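Local coordinates for CrataBL (Crataeva tapia, PDB 4IHZ), which inhibits trypsin and probably, more strongly, factor Xa, and probably also acts as a lectin that binds glucose and N-acetylglucosamine, at residues A[88-99]-A[141-152]. Numbering follows the deposited sequence. Where two conformers were deposited one is given.
Sequences VKSSSIHRGLVV and VGGGGRRYLAPR
Arg152, next to Pro151, reaches to the carbonyls of the 88-99 hairpin, joining two parts of the beta-trefoil of this Kunitz-type inhibitor. The hairpin turns through a type I turn, Ser92 to Arg95, and a G1 bulge in which Arg95 and Gly96 both face Ser91. In Tyr148 the ring is set between backbone N and carbonyl carbon (chi1 57°), and its CB leads toward the hairpin. Along one side of the ring, CD1 and then CE1 meet CG1 of Val98, Tyr148 CE1 at 3.7 Å. His94 CD2 lies over one face of the ring, nearest CE2 and also near CD2, the imidazole edge pointing at that face in a T-shaped pair, planes 82° apart. CZ lies near CB and CD2 of His94, and Tyr148 OH donates to Val141 O at 2.6 Å, in the carbonyl plane and on a lone pair. The far side of the imidazole is tied by His94 ND1 to Ser91 OG, 2.8 Å away, which fixes its rotation; Leu35 and Leu37 also pack on this histidine. The strands themselves meet through one backbone bond, Val99 N to Leu149 O (3.0 Å), while a water lies within hydrogen-bonding distance of both Leu149 O and Val99 O. Two residues on from Leu149, Pro151 sets its CG 3.7 Å from Leu97 CB, the same CG touching CG1 and CG2 of Val88. Extended from CG to NE, Arg152 grips Leu97 O side-on with NE and NH2, the oxygen lying nearly in the guanidinium plane. Arg152 NH2 also donates to His94 O at 2.8 Å, from 48° above that carbonyl's plane.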
loop_
_atom_site.group_PDB
_atom_site.type_symbol
_atom_site.label_atom_id
_atom_site.label_comp_id
_atom_site.label_asym_id
_atom_site.label_seq_id
_atom_site.Cartn_x
_atom_site.Cartn_y
_atom_site.Cartn_z
ATOM N N VAL A 88 13.620 0.856 0.500
ATOM C CA VAL A 88 14.604 1.390 1.426
ATOM C C VAL A 88 14.413 2.879 1.553
ATOM O O VAL A 88 14.112 3.536 0.579
ATOM C CB VAL A 88 16.055 1.058 0.932
ATOM C CG1 VAL A 88 17.145 1.951 1.616
ATOM C CG2 VAL A 88 16.317 -0.419 1.126
ATOM N N LYS A 89 14.555 3.402 2.768
ATOM C CA LYS A 89 14.421 4.833 3.016
ATOM C C LYS A 89 15.582 5.301 3.856
ATOM O O LYS A 89 16.192 4.505 4.567
ATOM C CB LYS A 89 13.108 5.171 3.730
ATOM C CG LYS A 89 11.847 4.787 2.910
ATOM C CD LYS A 89 10.580 5.214 3.621
ATOM C CE LYS A 89 9.331 4.811 2.861
ATOM N NZ LYS A 89 8.118 5.447 3.485
ATOM N N SER A 90 15.891 6.587 3.749
ATOM C CA SER A 90 16.924 7.179 4.597
ATOM C C SER A 90 16.287 7.615 5.909
ATOM O O SER A 90 15.146 8.109 5.908
ATOM C CB SER A 90 17.565 8.373 3.892
ATOM O OG SER A 90 16.575 9.348 3.620
ATOM N N SER A 91 16.992 7.424 7.031
ATOM C CA SER A 91 16.491 7.823 8.350
ATOM C C SER A 91 17.613 8.377 9.225
ATOM O O SER A 91 18.500 7.625 9.624
ATOM C CB SER A 91 15.836 6.641 9.107
ATOM O OG SER A 91 15.467 7.092 10.400
ATOM N N SER A 92 17.570 9.663 9.559
ATOM C CA SER A 92 18.685 10.194 10.379
ATOM C C SER A 92 18.644 9.601 11.798
ATOM O O SER A 92 19.690 9.368 12.414
ATOM C CB SER A 92 18.733 11.735 10.394
ATOM O OG SER A 92 17.603 12.270 11.056
ATOM N N ILE A 93 17.436 9.333 12.295
ATOM C CA ILE A 93 17.225 8.741 13.624
ATOM C C ILE A 93 17.924 7.372 13.695
ATOM O O ILE A 93 18.450 6.989 14.730
ATOM C CB ILE A 93 15.695 8.527 13.925
ATOM C CG1 ILE A 93 14.945 9.862 13.885
ATOM C CG2 ILE A 93 15.494 7.806 15.268
ATOM C CD1 ILE A 93 14.679 10.553 15.222
ATOM N N HIS A 94 17.949 6.667 12.569
ATOM C CA HIS A 94 18.560 5.362 12.500
ATOM C C HIS A 94 19.939 5.386 11.868
ATOM O O HIS A 94 20.520 4.336 11.601
ATOM C CB HIS A 94 17.594 4.381 11.784
ATOM C CG HIS A 94 16.305 4.212 12.511
ATOM N ND1 HIS A 94 15.235 5.063 12.327
ATOM C CD2 HIS A 94 15.920 3.320 13.455
ATOM C CE1 HIS A 94 14.237 4.683 13.108
ATOM N NE2 HIS A 94 14.635 3.640 13.818
ATOM N N ARG A 95 20.502 6.593 11.723
ATOM C CA ARG A 95 21.844 6.790 11.145
ATOM C C ARG A 95 22.077 6.118 9.797
ATOM O O ARG A 95 23.153 5.572 9.548
ATOM C CB ARG A 95 22.917 6.326 12.111
ATOM C CG ARG A 95 23.024 7.132 13.373
ATOM C CD ARG A 95 24.193 6.614 14.165
ATOM N NE ARG A 95 25.498 7.118 13.696
ATOM C CZ ARG A 95 26.623 6.396 13.683
ATOM N NH1 ARG A 95 26.614 5.123 14.091
ATOM N NH2 ARG A 95 27.759 6.943 13.261
ATOM N N GLY A 96 21.066 6.128 8.934
ATOM C CA GLY A 96 21.303 5.777 7.543
ATOM C C GLY A 96 20.109 5.116 6.906
ATOM O O GLY A 96 18.958 5.343 7.318
ATOM N N LEU A 97 20.399 4.304 5.901
ATOM C CA LEU A 97 19.341 3.633 5.148
ATOM C C LEU A 97 18.766 2.534 5.999
ATOM O O LEU A 97 19.467 1.877 6.759
ATOM C CB LEU A 97 19.885 3.010 3.853
ATOM C CG LEU A 97 20.610 3.940 2.857
ATOM C CD1 LEU A 97 21.309 3.179 1.708
ATOM C CD2 LEU A 97 19.691 5.016 2.323
ATOM N N VAL A 98 17.471 2.325 5.811
ATOM C CA VAL A 98 16.708 1.264 6.499
ATOM C C VAL A 98 15.755 0.611 5.522
ATOM O O VAL A 98 15.294 1.247 4.569
ATOM C CB VAL A 98 15.917 1.806 7.738
ATOM C CG1 VAL A 98 16.870 2.378 8.764
ATOM C CG2 VAL A 98 14.919 2.913 7.355
ATOM N N VAL A 99 15.506 -0.665 5.748
ATOM C CA VAL A 99 14.400 -1.354 5.005
ATOM C C VAL A 99 13.095 -0.880 5.586
ATOM O O VAL A 99 12.943 -0.824 6.800
ATOM C CB VAL A 99 14.540 -2.871 5.112
ATOM C CG1 VAL A 99 13.381 -3.563 4.355
ATOM C CG2 VAL A 99 15.851 -3.362 4.487
ATOM N N VAL A 141 20.987 0.747 16.022
ATOM C CA VAL A 141 21.136 2.175 16.315
ATOM C C VAL A 141 19.835 2.948 16.044
ATOM O O VAL A 141 19.266 2.857 14.950
ATOM C CB VAL A 141 22.334 2.835 15.584
ATOM C CG1 VAL A 141 22.237 2.691 14.078
ATOM C CG2 VAL A 141 22.452 4.308 15.978
ATOM N N GLY A 142 19.347 3.661 17.059
ATOM C CA GLY A 142 18.101 4.417 16.982
ATOM C C GLY A 142 16.844 3.573 17.057
ATOM O O GLY A 142 15.732 4.086 16.888
ATOM N N GLY A 143 17.019 2.285 17.346
ATOM C CA GLY A 143 15.934 1.325 17.283
ATOM C C GLY A 143 15.072 1.191 18.532
ATOM O O GLY A 143 14.124 0.397 18.547
ATOM N N GLY A 144 15.422 1.912 19.591
ATOM C CA GLY A 144 14.597 1.947 20.801
ATOM C C GLY A 144 14.496 0.607 21.498
ATOM O O GLY A 144 13.494 0.304 22.166
ATOM N N GLY A 145 15.506 -0.237 21.314
ATOM C CA GLY A 145 15.497 -1.550 21.948
ATOM C C GLY A 145 15.078 -2.679 21.019
ATOM O O GLY A 145 15.042 -3.845 21.433
ATOM N N ARG A 146 14.795 -2.338 19.764
ATOM C CA ARG A 146 14.491 -3.329 18.728
ATOM C C ARG A 146 15.594 -3.386 17.677
ATOM O O ARG A 146 16.374 -2.441 17.509
ATOM C CB ARG A 146 13.181 -3.020 18.015
ATOM C CG ARG A 146 12.031 -3.511 18.741
ATOM C CD ARG A 146 10.775 -3.217 17.972
ATOM N NE ARG A 146 9.695 -3.508 18.866
ATOM C CZ ARG A 146 8.422 -3.224 18.622
ATOM N NH1 ARG A 146 8.087 -2.644 17.482
ATOM N NH2 ARG A 146 7.503 -3.526 19.531
ATOM N N ARG A 147 15.669 -4.511 16.995
ATOM C CA ARG A 147 16.594 -4.671 15.883
ATOM C C ARG A 147 15.860 -4.610 14.595
ATOM O O ARG A 147 14.755 -5.169 14.485
ATOM C CB ARG A 147 17.336 -5.991 16.000
ATOM C CG ARG A 147 17.953 -6.139 17.396
ATOM C CD ARG A 147 19.212 -6.935 17.392
ATOM N NE ARG A 147 19.056 -8.257 16.807
ATOM C CZ ARG A 147 20.049 -9.134 16.733
ATOM N NH1 ARG A 147 21.244 -8.826 17.250
ATOM N NH2 ARG A 147 19.856 -10.316 16.188
ATOM N N TYR A 148 16.440 -3.954 13.606
ATOM C CA TYR A 148 15.732 -3.717 12.335
ATOM C C TYR A 148 16.646 -4.048 11.180
ATOM O O TYR A 148 17.869 -4.039 11.312
ATOM C CB TYR A 148 15.254 -2.256 12.250
ATOM C CG TYR A 148 16.360 -1.245 12.390
ATOM C CD1 TYR A 148 17.044 -0.802 11.254
ATOM C CD2 TYR A 148 16.701 -0.745 13.630
ATOM C CE1 TYR A 148 18.084 0.133 11.380
ATOM C CE2 TYR A 148 17.728 0.170 13.754
ATOM C CZ TYR A 148 18.376 0.617 12.617
ATOM O OH TYR A 148 19.400 1.526 12.722
ATOM N N LEU A 149 16.056 -4.342 10.038
ATOM C CA LEU A 149 16.812 -4.642 8.811
ATOM C C LEU A 149 17.249 -3.359 8.099
ATOM O O LEU A 149 16.504 -2.392 8.043
ATOM C CB LEU A 149 15.977 -5.530 7.879
ATOM C CG LEU A 149 15.614 -6.913 8.384
ATOM C CD1 LEU A 149 14.845 -7.539 7.237
ATOM C CD2 LEU A 149 16.874 -7.735 8.722
ATOM N N ALA A 150 18.494 -3.357 7.612
ATOM C CA ALA A 150 19.060 -2.166 6.955
ATOM C C ALA A 150 20.104 -2.587 5.937
ATOM O O ALA A 150 20.864 -3.527 6.161
ATOM C CB ALA A 150 19.669 -1.277 7.979
ATOM N N PRO A 151 20.174 -1.865 4.814
ATOM C CA PRO A 151 21.153 -2.254 3.779
ATOM C C PRO A 151 22.485 -1.554 4.010
ATOM O O PRO A 151 22.773 -0.506 3.429
ATOM C CB PRO A 151 20.478 -1.792 2.481
ATOM C CG PRO A 151 19.680 -0.582 2.900
ATOM C CD PRO A 151 19.234 -0.834 4.340
ATOM N N ARG A 152 23.304 -2.143 4.878
ATOM C CA ARG A 152 24.548 -1.481 5.264
ATOM C C ARG A 152 25.759 -2.354 5.061
ATOM O O ARG A 152 26.773 -2.204 5.793
ATOM C CB ARG A 152 24.447 -0.965 6.697
ATOM C CG ARG A 152 23.351 0.063 6.828
ATOM C CD ARG A 152 23.347 0.834 8.123
ATOM N NE ARG A 152 22.078 1.546 8.255
ATOM C CZ ARG A 152 21.626 2.081 9.384
ATOM N NH1 ARG A 152 22.356 2.030 10.504
ATOM N NH2 ARG A 152 20.442 2.675 9.392
HETATM O O HOH W 1 13.924 -2.071 8.832
#